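CDP-glucose-4,6-dehydratase (Yersinia pseudotuberculosis, PDB 1RKX) catalyses the conversion of CDP-D-glucose to CDP-4-dehydro-6-deoxy-D-glucose with loss of water, probably using its bound NAD as a transient hydride carrier. Local coordinates at residues C[19-24]-C[240-245]; C[23-28]-C[83-88]; C[232-237]-C[347-352]. All blocks are in the same frame, centred on the assembly; numbering follows the deposited sequence.

Contact 1: residues C[19-24]-C[240-245]; sequences GFKGGW and SGYLLL. With NAD (nicotinamide-adenine-dinucleotide), chain G.
Lys21 reaches the phenol oxygen of Tyr242: NZ of the lysine donates to OH of the tyrosine at 2.7 Å. The contact lies at the dinucleotide-binding turn of a Rossmann fold, where the glycine-rich loop runs into helix 20-31, and it ties that turn to helix 236-251. Two buried side chains make the whole of it. Lys21 sets out with CG beside its backbone N (chi1 -66°), runs straight to CD, bends once at chi3 (63°) and straightens again, which carries NZ past the cofactor to the tyrosine. NZ arrives at the edge of the Tyr242 ring and near its plane, while CE packs 4.0 Å from CE1 of the same ring; the two side chains cross at about a right angle. On the way the lysine's aliphatic part lies along NAD, CD standing 3.5 Å from O4D of the nicotinamide ribose. The turn itself holds the pyrophosphate by backbone amides, as is usual at the start of this helix. Gly19 takes the N-cap position, just ahead of the first turn. Phe20 N donates almost straight to O2A of NAD at 2.8 Å (173°), and the helix N-terminus should help to offset the phosphate charge. One residue further on, Lys21 N donates to O2N on the other phosphate of NAD, also at 2.8 Å.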
loop_
_atom_site.group_PDB
_atom_site.type_symbol
_atom_site.label_atom_id
_atom_site.label_comp_id
_atom_site.label_asym_id
_atom_site.label_seq_id
_atom_site.Cartn_x
_atom_site.Cartn_y
_atom_site.Cartn_z
ATOM N N GLY C 19 22.715 15.241 -26.503
ATOM C CA GLY C 19 23.242 14.458 -25.400
ATOM C C GLY C 19 23.518 13.007 -25.759
ATOM O O GLY C 19 23.395 12.602 -26.920
ATOM N N PHE C 20 23.880 12.224 -24.748
ATOM C CA PHE C 20 24.202 10.810 -24.923
ATOM C C PHE C 20 23.035 9.978 -25.447
ATOM O O PHE C 20 23.106 9.424 -26.548
ATOM C CB PHE C 20 24.714 10.242 -23.591
ATOM C CG PHE C 20 24.979 8.758 -23.612
ATOM C CD1 PHE C 20 25.850 8.199 -24.547
ATOM C CD2 PHE C 20 24.395 7.928 -22.657
ATOM C CE1 PHE C 20 26.141 6.830 -24.531
ATOM C CE2 PHE C 20 24.675 6.559 -22.627
ATOM C CZ PHE C 20 25.553 6.007 -23.566
ATOM N N LYS C 21 21.961 9.877 -24.668
ATOM C CA LYS C 21 20.808 9.092 -25.094
ATOM C C LYS C 21 20.131 9.710 -26.308
ATOM O O LYS C 21 19.702 9.000 -27.219
ATOM C CB LYS C 21 19.789 8.961 -23.958
ATOM C CG LYS C 21 20.295 8.160 -22.759
ATOM C CD LYS C 21 19.262 8.097 -21.646
ATOM C CE LYS C 21 17.994 7.380 -22.092
ATOM N NZ LYS C 21 16.969 7.318 -21.008
ATOM N N GLY C 22 20.036 11.035 -26.312
ATOM C CA GLY C 22 19.405 11.736 -27.413
ATOM C C GLY C 22 20.121 11.540 -28.734
ATOM O O GLY C 22 19.478 11.445 -29.779
ATOM N N GLY C 23 21.449 11.497 -28.683
ATOM C CA GLY C 23 22.235 11.298 -29.887
ATOM C C GLY C 23 22.004 9.910 -30.456
ATOM O O GLY C 23 21.766 9.751 -31.655
ATOM N N TRP C 24 22.072 8.889 -29.607
ATOM C CA TRP C 24 21.839 7.535 -30.104
ATOM C C TRP C 24 20.425 7.410 -30.668
ATOM O O TRP C 24 20.226 6.795 -31.714
ATOM C CB TRP C 24 22.060 6.491 -29.000
ATOM C CG TRP C 24 23.510 6.139 -28.788
ATOM C CD1 TRP C 24 24.328 6.581 -27.796
ATOM C CD2 TRP C 24 24.307 5.276 -29.611
ATOM N NE1 TRP C 24 25.592 6.045 -27.942
ATOM C CE2 TRP C 24 25.603 5.240 -29.050
ATOM C CE3 TRP C 24 24.048 4.528 -30.769
ATOM C CZ2 TRP C 24 26.644 4.483 -29.609
ATOM C CZ3 TRP C 24 25.084 3.773 -31.328
ATOM C CH2 TRP C 24 26.366 3.759 -30.743
ATOM N N SER C 240 15.177 1.098 -27.419
ATOM C CA SER C 240 14.345 0.210 -28.225
ATOM C C SER C 240 12.949 0.204 -27.618
ATOM O O SER C 240 11.955 0.153 -28.335
ATOM C CB SER C 240 14.923 -1.213 -28.268
ATOM O OG SER C 240 14.929 -1.838 -26.993
ATOM N N GLY C 241 12.881 0.279 -26.290
ATOM C CA GLY C 241 11.592 0.304 -25.621
ATOM C C GLY C 241 10.846 1.594 -25.915
ATOM O O GLY C 241 9.636 1.579 -26.131
ATOM N N TYR C 242 11.567 2.714 -25.924
ATOM C CA TYR C 242 10.963 4.020 -26.212
ATOM C C TYR C 242 10.364 4.020 -27.622
ATOM O O TYR C 242 9.270 4.530 -27.841
ATOM C CB TYR C 242 12.011 5.139 -26.141
ATOM C CG TYR C 242 12.704 5.328 -24.803
ATOM C CD1 TYR C 242 13.748 6.244 -24.672
ATOM C CD2 TYR C 242 12.337 4.581 -23.681
ATOM C CE1 TYR C 242 14.415 6.413 -23.461
ATOM C CE2 TYR C 242 13.007 4.742 -22.457
ATOM C CZ TYR C 242 14.040 5.654 -22.358
ATOM O OH TYR C 242 14.719 5.797 -21.166
ATOM N N LEU C 243 11.100 3.455 -28.575
ATOM C CA LEU C 243 10.646 3.401 -29.966
ATOM C C LEU C 243 9.416 2.513 -30.097
ATOM O O LEU C 243 8.447 2.877 -30.762
ATOM C CB LEU C 243 11.768 2.885 -30.874
ATOM C CG LEU C 243 12.995 3.791 -31.044
ATOM C CD1 LEU C 243 14.134 3.009 -31.688
ATOM C CD2 LEU C 243 12.629 5.009 -31.885
ATOM N N LEU C 244 9.456 1.348 -29.455
ATOM C CA LEU C 244 8.334 0.417 -29.489
ATOM C C LEU C 244 7.091 1.079 -28.910
ATOM O O LEU C 244 5.995 0.965 -29.462
ATOM C CB LEU C 244 8.676 -0.839 -28.682
ATOM C CG LEU C 244 7.595 -1.913 -28.587
ATOM C CD1 LEU C 244 7.268 -2.440 -29.986
ATOM C CD2 LEU C 244 8.087 -3.045 -27.690
ATOM N N LEU C 245 7.262 1.769 -27.788
ATOM C CA LEU C 245 6.151 2.459 -27.145
ATOM C C LEU C 245 5.596 3.562 -28.044
ATOM O O LEU C 245 4.382 3.718 -28.160
ATOM C CB LEU C 245 6.601 3.071 -25.814
ATOM C CG LEU C 245 5.570 3.933 -25.077
ATOM C CD1 LEU C 245 4.347 3.105 -24.726
ATOM C CD2 LEU C 245 6.206 4.517 -23.816
HETATM P PA NAD G . 23.141 14.141 -21.369
HETATM O O1A NAD G . 23.653 15.161 -20.428
HETATM O O2A NAD G . 24.131 13.491 -22.268
HETATM O O5B NAD G . 21.974 14.755 -22.288
HETATM C C5B NAD G . 21.126 15.794 -21.741
HETATM C C4B NAD G . 20.507 16.638 -22.857
HETATM O O4B NAD G . 19.734 17.612 -22.119
HETATM C C3B NAD G . 21.539 17.432 -23.644
HETATM O O3B NAD G . 21.250 17.230 -25.042
HETATM C C2B NAD G . 21.317 18.850 -23.152
HETATM O O2B NAD G . 21.712 19.865 -24.116
HETATM C C1B NAD G . 19.849 18.826 -22.811
HETATM N N9A NAD G . 19.464 19.912 -21.923
HETATM C C8A NAD G . 19.771 20.064 -20.597
HETATM N N7A NAD G . 19.278 21.179 -20.063
HETATM C C5A NAD G . 18.615 21.784 -21.112
HETATM C C6A NAD G . 17.891 22.994 -21.191
HETATM N N6A NAD G . 17.690 23.847 -20.207
HETATM N N1A NAD G . 17.341 23.324 -22.401
HETATM C C2A NAD G . 17.534 22.458 -23.448
HETATM N N3A NAD G . 18.183 21.314 -23.493
HETATM C C4A NAD G . 18.713 21.021 -22.274
HETATM O O3 NAD G . 22.366 13.066 -20.545
HETATM P PN NAD G . 21.614 11.690 -21.012
HETATM O O1N NAD G . 22.360 10.623 -20.338
HETATM O O2N NAD G . 21.673 11.607 -22.494
HETATM O O5D NAD G . 20.175 11.844 -20.373
HETATM C C5D NAD G . 19.064 11.891 -21.274
HETATM C C4D NAD G . 17.766 11.955 -20.493
HETATM O O4D NAD G . 17.687 10.670 -19.792
HETATM C C3D NAD G . 17.621 13.001 -19.387
HETATM O O3D NAD G . 16.224 13.336 -19.267
HETATM C C2D NAD G . 18.112 12.242 -18.162
HETATM O O2D NAD G . 17.619 12.854 -16.958
HETATM C C1D NAD G . 17.515 10.882 -18.410
HETATM N N1N NAD G . 18.180 9.838 -17.638
HETATM C C2N NAD G . 19.443 9.325 -17.983
HETATM C C3N NAD G . 20.052 8.194 -17.217
HETATM C C7N NAD G . 21.353 7.678 -17.679
HETATM O O7N NAD G . 21.831 6.724 -17.045
HETATM N N7N NAD G . 22.025 8.186 -18.733
HETATM C C4N NAD G . 19.355 7.707 -15.966
HETATM C C5N NAD G . 18.040 8.379 -15.730
HETATM C C6N NAD G . 17.516 9.324 -16.482
#

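Contact 2: residues C[23-28]-C[83-88]; sequences GWLSLW and IVFHMA. With NAD (nicotinamide-adenine-dinucleotide), chain G.
Leu25 reaches from the first helix of the Rossmann fold down to Phe85 and Met87, at the end of the parallel strand 83-86 and just beyond it. Helix 20-31 packs here on one side of the central sheet, and within residues 23-28 it is Leu25 that touches the strand and the residue after it. At the base of the side chain, CB and CG lie beside the end of Met87, whose methyl position is doubtful. With CG turned away from the backbone N (chi1 -178°), the branch heads for the sheet, and CD2 comes down on one face of the Phe85 ring. This methyl stands 3.7 Å from Phe85 CG and 4.0 Å from the ring centroid, 23° off the normal, a CH-pi contact displaced toward the CG side of the ring. Leucine and phenylalanine side chains cross at about a right angle. The other methyl, CD1, turns to Leu243 of helix 236-251, and Ala246 of that helix touches Phe85, so the apolar cluster is buried between helices and sheet. Beyond the strand, Met87 serves the cofactor with its backbone: hydroxyl O3D of the nicotinamide ribose donates to Met87 O at 3.0 Å, while CB of Ala88 lies 3.5 Å from N3A of the adenine.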
loop_
_atom_site.group_PDB
_atom_site.type_symbol
_atom_site.label_atom_id
_atom_site.label_comp_id
_atom_site.label_asym_id
_atom_site.label_seq_id
_atom_site.Cartn_x
_atom_site.Cartn_y
_atom_site.Cartn_z
ATOM N N GLY C 23 21.449 11.497 -28.683
ATOM C CA GLY C 23 22.235 11.298 -29.887
ATOM C C GLY C 23 22.004 9.910 -30.456
ATOM O O GLY C 23 21.766 9.751 -31.655
ATOM N N TRP C 24 22.072 8.889 -29.607
ATOM C CA TRP C 24 21.839 7.535 -30.104
ATOM C C TRP C 24 20.425 7.410 -30.668
ATOM O O TRP C 24 20.226 6.795 -31.714
ATOM C CB TRP C 24 22.060 6.491 -29.000
ATOM C CG TRP C 24 23.510 6.139 -28.788
ATOM C CD1 TRP C 24 24.328 6.581 -27.796
ATOM C CD2 TRP C 24 24.307 5.276 -29.611
ATOM N NE1 TRP C 24 25.592 6.045 -27.942
ATOM C CE2 TRP C 24 25.603 5.240 -29.050
ATOM C CE3 TRP C 24 24.048 4.528 -30.769
ATOM C CZ2 TRP C 24 26.644 4.483 -29.609
ATOM C CZ3 TRP C 24 25.084 3.773 -31.328
ATOM C CH2 TRP C 24 26.366 3.759 -30.743
ATOM N N LEU C 25 19.444 7.997 -29.987
ATOM C CA LEU C 25 18.066 7.927 -30.472
ATOM C C LEU C 25 17.912 8.649 -31.813
ATOM O O LEU C 25 17.260 8.135 -32.731
ATOM C CB LEU C 25 17.085 8.534 -29.463
ATOM C CG LEU C 25 15.614 8.449 -29.905
ATOM C CD1 LEU C 25 15.198 6.988 -30.042
ATOM C CD2 LEU C 25 14.713 9.157 -28.900
ATOM N N SER C 26 18.500 9.836 -31.921
ATOM C CA SER C 26 18.422 10.609 -33.158
ATOM C C SER C 26 19.059 9.844 -34.315
ATOM O O SER C 26 18.498 9.792 -35.411
ATOM C CB SER C 26 19.101 11.966 -32.979
ATOM O OG SER C 26 18.375 12.755 -32.047
ATOM N N LEU C 27 20.224 9.250 -34.068
ATOM C CA LEU C 27 20.910 8.468 -35.096
ATOM C C LEU C 27 20.042 7.285 -35.512
ATOM O O LEU C 27 19.936 6.965 -36.701
ATOM C CB LEU C 27 22.246 7.943 -34.577
ATOM C CG LEU C 27 23.404 8.930 -34.449
ATOM C CD1 LEU C 27 24.581 8.257 -33.742
ATOM C CD2 LEU C 27 23.806 9.419 -35.842
ATOM N N TRP C 28 19.418 6.639 -34.529
ATOM C CA TRP C 28 18.561 5.485 -34.788
ATOM C C TRP C 28 17.386 5.894 -35.671
ATOM O O TRP C 28 17.086 5.235 -36.669
ATOM C CB TRP C 28 18.038 4.905 -33.469
ATOM C CG TRP C 28 17.540 3.479 -33.574
ATOM C CD1 TRP C 28 17.078 2.843 -34.697
ATOM C CD2 TRP C 28 17.437 2.527 -32.506
ATOM N NE1 TRP C 28 16.695 1.556 -34.391
ATOM C CE2 TRP C 28 16.905 1.335 -33.054
ATOM C CE3 TRP C 28 17.741 2.565 -31.139
ATOM C CZ2 TRP C 28 16.670 0.190 -32.279
ATOM C CZ3 TRP C 28 17.506 1.422 -30.364
ATOM C CH2 TRP C 28 16.976 0.252 -30.943
ATOM N N ILE C 83 5.379 12.910 -33.656
ATOM C CA ILE C 83 5.933 12.173 -32.531
ATOM C C ILE C 83 6.981 13.018 -31.819
ATOM O O ILE C 83 7.832 13.647 -32.457
ATOM C CB ILE C 83 6.588 10.856 -33.002
ATOM C CG1 ILE C 83 5.558 9.994 -33.737
ATOM C CG2 ILE C 83 7.142 10.088 -31.800
ATOM C CD1 ILE C 83 6.142 8.740 -34.374
ATOM N N VAL C 84 6.924 13.020 -30.490
ATOM C CA VAL C 84 7.863 13.789 -29.695
ATOM C C VAL C 84 8.524 12.951 -28.602
ATOM O O VAL C 84 7.853 12.210 -27.888
ATOM C CB VAL C 84 7.170 14.980 -28.999
ATOM C CG1 VAL C 84 8.176 15.708 -28.107
ATOM C CG2 VAL C 84 6.580 15.929 -30.037
ATOM N N PHE C 85 9.841 13.072 -28.492
ATOM C CA PHE C 85 10.607 12.393 -27.450
ATOM C C PHE C 85 11.254 13.507 -26.636
ATOM O O PHE C 85 12.091 14.257 -27.155
ATOM C CB PHE C 85 11.709 11.508 -28.037
ATOM C CG PHE C 85 11.205 10.252 -28.689
ATOM C CD1 PHE C 85 10.974 10.210 -30.063
ATOM C CD2 PHE C 85 10.983 9.100 -27.935
ATOM C CE1 PHE C 85 10.532 9.033 -30.679
ATOM C CE2 PHE C 85 10.540 7.916 -28.537
ATOM C CZ PHE C 85 10.315 7.883 -29.915
ATOM N N HIS C 86 10.862 13.632 -25.371
ATOM C CA HIS C 86 11.422 14.667 -24.513
ATOM C C HIS C 86 12.532 14.085 -23.650
ATOM O O HIS C 86 12.264 13.399 -22.663
ATOM C CB HIS C 86 10.316 15.276 -23.640
ATOM C CG HIS C 86 10.801 16.310 -22.666
ATOM N ND1 HIS C 86 11.644 17.340 -23.027
ATOM C CD2 HIS C 86 10.550 16.476 -21.344
ATOM C CE1 HIS C 86 11.895 18.093 -21.970
ATOM N NE2 HIS C 86 11.241 17.591 -20.936
ATOM N N MET C 87 13.779 14.353 -24.031
ATOM C CA MET C 87 14.916 13.850 -23.279
ATOM C C MET C 87 15.790 14.931 -22.663
ATOM O O MET C 87 16.714 14.623 -21.913
ATOM C CB MET C 87 15.772 12.935 -24.155
ATOM C CG MET C 87 15.107 11.602 -24.439
ATOM S SD MET C 87 16.267 10.318 -24.930
ATOM C CE MET C 87 16.383 10.651 -26.644
ATOM N N ALA C 88 15.506 16.191 -22.972
ATOM C CA ALA C 88 16.292 17.288 -22.425
ATOM C C ALA C 88 16.016 17.442 -20.930
ATOM O O ALA C 88 14.861 17.454 -20.494
ATOM C CB ALA C 88 15.969 18.593 -23.153
HETATM P PA NAD G . 23.141 14.141 -21.369
HETATM O O1A NAD G . 23.653 15.161 -20.428
HETATM O O2A NAD G . 24.131 13.491 -22.268
HETATM O O5B NAD G . 21.974 14.755 -22.288
HETATM C C5B NAD G . 21.126 15.794 -21.741
HETATM C C4B NAD G . 20.507 16.638 -22.857
HETATM O O4B NAD G . 19.734 17.612 -22.119
HETATM C C3B NAD G . 21.539 17.432 -23.644
HETATM O O3B NAD G . 21.250 17.230 -25.042
HETATM C C2B NAD G . 21.317 18.850 -23.152
HETATM O O2B NAD G . 21.712 19.865 -24.116
HETATM C C1B NAD G . 19.849 18.826 -22.811
HETATM N N9A NAD G . 19.464 19.912 -21.923
HETATM C C8A NAD G . 19.771 20.064 -20.597
HETATM N N7A NAD G . 19.278 21.179 -20.063
HETATM C C5A NAD G . 18.615 21.784 -21.112
HETATM C C6A NAD G . 17.891 22.994 -21.191
HETATM N N6A NAD G . 17.690 23.847 -20.207
HETATM N N1A NAD G . 17.341 23.324 -22.401
HETATM C C2A NAD G . 17.534 22.458 -23.448
HETATM N N3A NAD G . 18.183 21.314 -23.493
HETATM C C4A NAD G . 18.713 21.021 -22.274
HETATM O O3 NAD G . 22.366 13.066 -20.545
HETATM P PN NAD G . 21.614 11.690 -21.012
HETATM O O1N NAD G . 22.360 10.623 -20.338
HETATM O O2N NAD G . 21.673 11.607 -22.494
HETATM O O5D NAD G . 20.175 11.844 -20.373
HETATM C C5D NAD G . 19.064 11.891 -21.274
HETATM C C4D NAD G . 17.766 11.955 -20.493
HETATM O O4D NAD G . 17.687 10.670 -19.792
HETATM C C3D NAD G . 17.621 13.001 -19.387
HETATM O O3D NAD G . 16.224 13.336 -19.267
HETATM C C2D NAD G . 18.112 12.242 -18.162
HETATM O O2D NAD G . 17.619 12.854 -16.958
HETATM C C1D NAD G . 17.515 10.882 -18.410
HETATM N N1N NAD G . 18.180 9.838 -17.638
HETATM C C2N NAD G . 19.443 9.325 -17.983
HETATM C C3N NAD G . 20.052 8.194 -17.217
HETATM C C7N NAD G . 21.353 7.678 -17.679
HETATM O O7N NAD G . 21.831 6.724 -17.045
HETATM N N7N NAD G . 22.025 8.186 -18.733
HETATM C C4N NAD G . 19.355 7.707 -15.966
HETATM C C5N NAD G . 18.040 8.379 -15.730
HETATM C C6N NAD G . 17.516 9.324 -16.482
#

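Contact 3: residues C[232-237]-C[347-352]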
loop_
_atom_site.group_PDB
_atom_site.type_symbol
_atom_site.label_atom_id
_atom_site.label_comp_id
_atom_site.label_asym_id
_atom_site.label_seq_id
_atom_site.Cartn_x
_atom_site.Cartn_y
_atom_site.Cartn_z
ATOM N N TRP C 232 22.967 -2.139 -14.881
ATOM C CA TRP C 232 23.521 -1.560 -16.099
ATOM C C TRP C 232 22.853 -2.112 -17.357
ATOM O O TRP C 232 22.486 -3.285 -17.419
ATOM C CB TRP C 232 25.028 -1.827 -16.180
ATOM C CG TRP C 232 25.800 -1.316 -15.005
ATOM C CD1 TRP C 232 26.399 -2.060 -14.029
ATOM C CD2 TRP C 232 26.047 0.053 -14.676
ATOM N NE1 TRP C 232 27.006 -1.237 -13.112
ATOM C CE2 TRP C 232 26.804 0.067 -13.485
ATOM C CE3 TRP C 232 25.700 1.274 -15.274
ATOM C CZ2 TRP C 232 27.223 1.256 -12.876
ATOM C CZ3 TRP C 232 26.117 2.460 -14.669
ATOM C CH2 TRP C 232 26.872 2.439 -13.480
ATOM N N GLN C 233 22.701 -1.257 -18.358
ATOM C CA GLN C 233 22.104 -1.662 -19.627
ATOM C C GLN C 233 22.650 -0.796 -20.752
ATOM O O GLN C 233 22.896 0.401 -20.571
ATOM C CB GLN C 233 20.581 -1.538 -19.575
ATOM C CG GLN C 233 20.079 -0.148 -19.205
ATOM C CD GLN C 233 18.570 -0.081 -19.085
ATOM O OE1 GLN C 233 18.024 0.858 -18.494
ATOM N NE2 GLN C 233 17.885 -1.070 -19.654
ATOM N N HIS C 234 22.850 -1.403 -21.915
ATOM C CA HIS C 234 23.355 -0.661 -23.058
ATOM C C HIS C 234 22.288 0.363 -23.419
ATOM O O HIS C 234 21.086 0.085 -23.332
ATOM C CB HIS C 234 23.621 -1.608 -24.229
ATOM C CG HIS C 234 24.357 -0.971 -25.366
ATOM N ND1 HIS C 234 23.746 -0.136 -26.277
ATOM C CD2 HIS C 234 25.660 -1.034 -25.729
ATOM C CE1 HIS C 234 24.640 0.286 -27.154
ATOM N NE2 HIS C 234 25.809 -0.244 -26.844
ATOM N N VAL C 235 22.731 1.549 -23.821
ATOM C CA VAL C 235 21.826 2.634 -24.171
ATOM C C VAL C 235 20.743 2.244 -25.180
ATOM O O VAL C 235 19.630 2.762 -25.131
ATOM C CB VAL C 235 22.624 3.863 -24.693
ATOM C CG1 VAL C 235 23.438 3.487 -25.928
ATOM C CG2 VAL C 235 21.669 5.016 -24.991
ATOM N N LEU C 236 21.051 1.324 -26.087
ATOM C CA LEU C 236 20.057 0.921 -27.073
ATOM C C LEU C 236 18.898 0.100 -26.490
ATOM O O LEU C 236 17.830 0.021 -27.093
ATOM C CB LEU C 236 20.728 0.146 -28.210
ATOM C CG LEU C 236 21.789 0.925 -28.997
ATOM C CD1 LEU C 236 22.394 0.030 -30.069
ATOM C CD2 LEU C 236 21.161 2.175 -29.627
ATOM N N GLU C 237 19.101 -0.501 -25.319
ATOM C CA GLU C 237 18.051 -1.307 -24.693
ATOM C C GLU C 237 16.823 -0.461 -24.330
ATOM O O GLU C 237 15.724 -0.730 -24.808
ATOM C CB GLU C 237 18.608 -2.026 -23.459
ATOM C CG GLU C 237 19.818 -2.924 -23.771
ATOM C CD GLU C 237 19.445 -4.357 -24.147
ATOM O OE1 GLU C 237 18.473 -4.566 -24.911
ATOM O OE2 GLU C 237 20.143 -5.286 -23.685
ATOM N N ILE C 347 26.124 3.696 -36.585
ATOM C CA ILE C 347 24.990 3.222 -37.370
ATOM C C ILE C 347 25.024 1.699 -37.411
ATOM O O ILE C 347 23.996 1.035 -37.280
ATOM C CB ILE C 347 25.045 3.748 -38.821
ATOM C CG1 ILE C 347 25.012 5.279 -38.822
ATOM C CG2 ILE C 347 23.882 3.176 -39.627
ATOM C CD1 ILE C 347 23.816 5.869 -38.112
ATOM N N THR C 348 26.219 1.150 -37.603
ATOM C CA THR C 348 26.384 -0.298 -37.646
ATOM C C THR C 348 26.037 -0.909 -36.291
ATOM O O THR C 348 25.481 -2.004 -36.227
ATOM C CB THR C 348 27.828 -0.681 -38.031
ATOM O OG1 THR C 348 28.081 -0.272 -39.381
ATOM C CG2 THR C 348 28.037 -2.188 -37.913
ATOM N N GLU C 349 26.365 -0.203 -35.210
ATOM C CA GLU C 349 26.055 -0.708 -33.880
ATOM C C GLU C 349 24.547 -0.826 -33.734
ATOM O O GLU C 349 24.038 -1.805 -33.192
ATOM C CB GLU C 349 26.617 0.218 -32.800
ATOM C CG GLU C 349 26.429 -0.327 -31.401
ATOM C CD GLU C 349 27.713 -0.320 -30.603
ATOM O OE1 GLU C 349 28.752 -0.755 -31.142
ATOM O OE2 GLU C 349 27.684 0.108 -29.431
ATOM N N ILE C 350 23.830 0.178 -34.224
ATOM C CA ILE C 350 22.379 0.158 -34.161
ATOM C C ILE C 350 21.861 -1.018 -34.978
ATOM O O ILE C 350 20.935 -1.713 -34.558
ATOM C CB ILE C 350 21.785 1.473 -34.705
ATOM C CG1 ILE C 350 22.058 2.604 -33.705
ATOM C CG2 ILE C 350 20.290 1.312 -34.960
ATOM C CD1 ILE C 350 21.795 4.000 -34.246
ATOM N N ASN C 351 22.463 -1.248 -36.141
ATOM C CA ASN C 351 22.047 -2.362 -36.991
ATOM C C ASN C 351 22.310 -3.695 -36.296
ATOM O O ASN C 351 21.481 -4.603 -36.348
ATOM C CB ASN C 351 22.780 -2.327 -38.337
ATOM C CG ASN C 351 22.335 -1.173 -39.213
ATOM O OD1 ASN C 351 21.143 -0.868 -39.305
ATOM N ND2 ASN C 351 23.290 -0.533 -39.877
ATOM N N ASN C 352 23.467 -3.811 -35.651
ATOM C CA ASN C 352 23.813 -5.034 -34.936
ATOM C C ASN C 352 22.768 -5.310 -33.864
ATOM O O ASN C 352 22.370 -6.455 -33.653
ATOM C CB ASN C 352 25.192 -4.898 -34.288
ATOM C CG ASN C 352 26.322 -5.005 -35.293
ATOM O OD1 ASN C 352 27.461 -4.633 -35.008
ATOM N ND2 ASN C 352 26.014 -5.530 -36.474
#
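His234 NE2 donates to Glu349 OE2 at 3.2 Å, a somewhat bent bond with an N-H...O angle of 146°. The carboxylate oxygen is met on its anti side, with the donor out of the carboxylate plane, and the planes of ring and carboxylate are 55° apart. The other ring nitrogen is engaged too: ND1 accepts from Leu236 N at 3.1 Å in a nearly straight bond close to the ring plane. Using both nitrogens fixes the rotation of the imidazole and is consistent with a neutral ring protonated on NE2. A His-carboxylate hydrogen bond is thus joined to a side-chain cap, placed where strand 229-234 gives way to helix 236-251, and links the start of that helix to helix 342-355, which carries Glu349 near the C-terminus of the chain. Trp320 meets the histidine ring edge-to-face, and Tyr328 of helix 322-338 packs on Glu349. Beside the polar pair, Leu236 points toward helix 342-355. Its two methyls divide the work: CD1 lies 4.0 Å from the backbone O of Glu349 and 4.1 Å from Ile350 CA, while CD2 approaches the Ile350 side chain, 4.2 Å from CG1.

Contacts 1 and 2 have centres about 5 Å apart and share helix 20-31, whose first turn faces NAD and helix 236-251 while Leu25 faces the parallel sheet. The centre of contact 3, between the start of helix 236-251 and helix 342-355, lies about 10 Å from that of contact 1 and about 14 Å from that of contact 2. Contacts 1 and 2 both start within residues 19-28; contact 2 closes first, at 83-88, before contact 3 opens, whereas contacts 1 and 3 interleave. Two tryptophans of helix 20-31 join the three: Trp28 packs on Leu243 and Ile350, and Trp24 on Val235 and Leu236. The cofactor-binding turn is thus continuous, through buried packing, with helix 342-355.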